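Local coordinates for antifreeze protein (Leucosporidium, PDB 3UYU) that binds to the surface of ice crystals and inhibits their growth, conferring freeze tolerance on an Arctic yeast, at residues A39-I44 and A70-P75. The protein carries 2 engineered substitutions. Numbering follows the deposited sequence.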
ATOM      1  N   ALA A  39      11.220 -13.677  -2.284  1.00 14.86           N
ATOM      2  CA  ALA A  39      12.201 -14.374  -3.169  1.00 16.00           C
ATOM      3  C   ALA A  39      13.068 -13.497  -4.032  1.00 13.63           C
ATOM      4  O   ALA A  39      12.651 -12.433  -4.581  1.00 12.83           O
ATOM      5  CB  ALA A  39      11.469 -15.411  -4.089  1.00 15.82           C
ATOM      6  N   ALA A  40      14.318 -13.926  -4.247  1.00 15.48           N
ATOM      7  CA  ALA A  40      15.203 -13.256  -5.186  1.00 13.52           C
ATOM      8  C   ALA A  40      14.885 -13.643  -6.693  1.00 13.85           C
ATOM      9  O   ALA A  40      14.143 -14.616  -6.924  1.00 15.37           O
ATOM     10  CB  ALA A  40      16.677 -13.712  -4.903  1.00 16.55           C
ATOM     11  N   ALA A  41      15.478 -12.919  -7.640  1.00 14.37           N
ATOM     12  CA  ALA A  41      15.170 -13.091  -9.062  1.00 15.10           C
ATOM     13  C   ALA A  41      15.544 -14.487  -9.542  1.00 16.75           C
ATOM     14  O   ALA A  41      14.987 -14.975 -10.522  1.00 15.93           O
ATOM     15  CB  ALA A  41      15.798 -12.050  -9.867  1.00 15.90           C
ATOM     16  N   THR A  42      16.389 -15.182  -8.790  1.00 17.57           N
ATOM     17  CA  THR A  42      16.720 -16.547  -9.161  1.00 18.62           C
ATOM     18  C   THR A  42      15.520 -17.515  -9.094  1.00 18.77           C
ATOM     19  O   THR A  42      15.527 -18.595  -9.681  1.00 18.67           O
ATOM     20  CB  THR A  42      17.928 -17.029  -8.252  1.00 20.08           C
ATOM     21  OG1 THR A  42      18.195 -18.410  -8.514  1.00 28.19           O
ATOM     22  CG2 THR A  42      17.581 -16.974  -6.867  1.00 20.47           C
ATOM     23  N   TYR A  43      14.431 -17.115  -8.437  1.00 15.69           N
ATOM     24  CA  TYR A  43      13.259 -17.949  -8.368  1.00 15.47           C
ATOM     25  C   TYR A  43      12.202 -17.595  -9.447  1.00 13.64           C
ATOM     26  O   TYR A  43      11.112 -18.180  -9.382  1.00 16.07           O
ATOM     27  CB  TYR A  43      12.609 -17.780  -6.990  1.00 15.91           C
ATOM     28  CG  TYR A  43      13.412 -18.419  -5.884  1.00 19.31           C
ATOM     29  CD1 TYR A  43      13.363 -19.781  -5.696  1.00 21.34           C
ATOM     30  CD2 TYR A  43      14.262 -17.651  -5.090  1.00 20.37           C
ATOM     31  CE1 TYR A  43      14.088 -20.394  -4.667  1.00 25.13           C
ATOM     32  CE2 TYR A  43      15.014 -18.258  -4.060  1.00 21.79           C
ATOM     33  CZ  TYR A  43      14.899 -19.609  -3.858  1.00 27.12           C
ATOM     34  OH  TYR A  43      15.607 -20.209  -2.841  1.00 28.51           O
ATOM     35  N   ILE A  44      12.569 -16.696 -10.343  1.00 13.80           N
ATOM     36  CA  ILE A  44      11.797 -16.449 -11.600  1.00 14.34           C
ATOM     37  C   ILE A  44      12.547 -17.169 -12.731  1.00 14.71           C
ATOM     38  O   ILE A  44      13.637 -16.756 -13.110  1.00 16.42           O
ATOM     39  CB  ILE A  44      11.672 -14.971 -11.888  1.00 13.81           C
ATOM     40  CG1 ILE A  44      10.926 -14.239 -10.736  1.00 15.74           C
ATOM     41  CG2 ILE A  44      10.975 -14.724 -13.295  1.00 13.93           C
ATOM     42  CD1 ILE A  44      10.927 -12.627 -10.934  1.00 16.84           C
ATOM     43  N   ALA A  70      12.774  -9.285  -5.267  1.00 12.58           N
ATOM     44  CA  ALA A  70      13.062  -8.658  -3.925  1.00 13.60           C
ATOM     45  C   ALA A  70      14.554  -8.191  -3.830  1.00 15.12           C
ATOM     46  O   ALA A  70      14.846  -7.372  -2.950  1.00 15.75           O
ATOM     47  CB  ALA A  70      12.698  -9.580  -2.787  1.00 14.83           C
ATOM     48  N   ASP A  71      15.462  -8.738  -4.656  1.00 14.63           N
ATOM     49  CA  ASP A  71      16.893  -8.323  -4.618  1.00 15.85           C
ATOM     50  C   ASP A  71      17.266  -7.210  -5.583  1.00 16.02           C
ATOM     51  O   ASP A  71      18.450  -6.797  -5.689  1.00 17.90           O
ATOM     52  CB  ASP A  71      17.831  -9.540  -4.813  1.00 16.22           C
ATOM     53  CG  ASP A  71      17.563 -10.317  -6.121  1.00 19.91           C
ATOM     54  OD1 ASP A  71      16.373 -10.471  -6.545  1.00 17.82           O
ATOM     55  OD2 ASP A  71      18.525 -10.874  -6.701  1.00 20.35           O
ATOM     56  N   TYR A  72      16.285  -6.691  -6.336  1.00 15.19           N
ATOM     57  CA  TYR A  72      16.518  -5.600  -7.205  1.00 13.74           C
ATOM     58  C   TYR A  72      16.705  -4.251  -6.482  1.00 14.33           C
ATOM     59  O   TYR A  72      16.482  -4.150  -5.294  1.00 15.28           O
ATOM     60  CB  TYR A  72      15.382  -5.517  -8.278  1.00 15.44           C
ATOM     61  CG  TYR A  72      15.410  -6.648  -9.346  1.00 16.65           C
ATOM     62  CD1 TYR A  72      16.422  -7.620  -9.425  1.00 14.33           C
ATOM     63  CD2 TYR A  72      14.362  -6.714 -10.304  1.00 15.11           C
ATOM     64  CE1 TYR A  72      16.434  -8.606 -10.453  1.00 16.53           C
ATOM     65  CE2 TYR A  72      14.359  -7.719 -11.320  1.00 17.14           C
ATOM     66  CZ  TYR A  72      15.387  -8.647 -11.368  1.00 18.81           C
ATOM     67  OH  TYR A  72      15.382  -9.585 -12.372  1.00 18.42           O
ATOM     68  N   SER A  73      17.149  -3.263  -7.192  1.00 16.52           N
ATOM     69  CA  SER A  73      17.518  -1.986  -6.570  1.00 17.86           C
ATOM     70  C   SER A  73      16.313  -1.207  -6.127  1.00 18.78           C
ATOM     71  O   SER A  73      15.249  -1.273  -6.721  1.00 16.20           O
ATOM     72  CB  SER A  73      18.278  -1.168  -7.617  1.00 18.72           C
ATOM     73  OG  SER A  73      19.431  -1.910  -8.031  1.00 23.48           O
ATOM     74  N   THR A  74      16.552  -0.379  -5.121  1.00 20.70           N
ATOM     75  CA  THR A  74      15.591   0.630  -4.653  1.00 20.33           C
ATOM     76  C   THR A  74      14.961   1.479  -5.765  1.00 19.31           C
ATOM     77  O   THR A  74      15.673   2.013  -6.655  1.00 21.26           O
ATOM     78  CB  THR A  74      16.371   1.507  -3.573  1.00 21.98           C
ATOM     79  OG1 THR A  74      16.978   0.618  -2.596  1.00 24.27           O
ATOM     80  CG2 THR A  74      15.438   2.363  -2.856  1.00 20.12           C
ATOM     81  N   PRO A  75      13.624   1.684  -5.737  1.00 17.44           N
ATOM     82  CA  PRO A  75      12.641   1.328  -4.683  1.00 16.51           C
ATOM     83  C   PRO A  75      11.952  -0.026  -4.888  1.00 14.37           C
ATOM     84  O   PRO A  75      10.909  -0.285  -4.272  1.00 13.66           O
ATOM     85  CB  PRO A  75      11.577   2.402  -4.860  1.00 15.53           C
ATOM     86  CG  PRO A  75      11.604   2.729  -6.271  1.00 18.58           C
ATOM     87  CD  PRO A  75      12.980   2.522  -6.771  1.00 18.33           C
TER
HETATM   88  O   HOH W   1      18.725 -13.431  -7.633  1.00 24.31           O
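Asp71 reaches from 70-75 to the backbone of Ala41, joining two loops at one end of the right-handed beta-helix that forms this ice-binding protein. The contact illustrates how, where strand pairing ends in such a coil, a side chain can take over the bonding. The strands that lead into these loops, 34-36 and 67-69, run parallel as neighbours, and the pairing continues just beyond them: Ala70 N donates to Ala39 O at 3.2 Å. Past this bond the chains part; 39-44 turns through a short 3-10 segment into strand 44-45, while the loop 70-75 heads for helix 76-96.

The tight part lies around Ala40, Ala41 and Ala70. Ala70 CB packs against Ala39 O, and Asp71 OD1 comes within 3.6 Å of Ala40 CB. Ala41 CB lies 3.5 Å from Tyr72 OH and meets the ring obliquely. With CG of Tyr72 beside the backbone N and anti to the carbonyl carbon (chi1 -71°), the hydroxyl end of the ring is directed toward Ala41. Ala41 also touches Ala69 of strand 67-69, and Leu49 meets the same tyrosine.

The outer side is polar and wetter. The Asp71 carboxylate turns back toward 39-44 with CG set between the backbone N and the carbonyl carbon (chi1 57°), and its two oxygens divide the work. Asp71 OD2 accepts from a water 2.7 Å away, which in turn accepts a weak bond from Thr42 N. The direct bond, Ala41 N to Asp71 OD1 at 2.8 Å, arrives on the syn side of the carboxylate, 30° out of its plane.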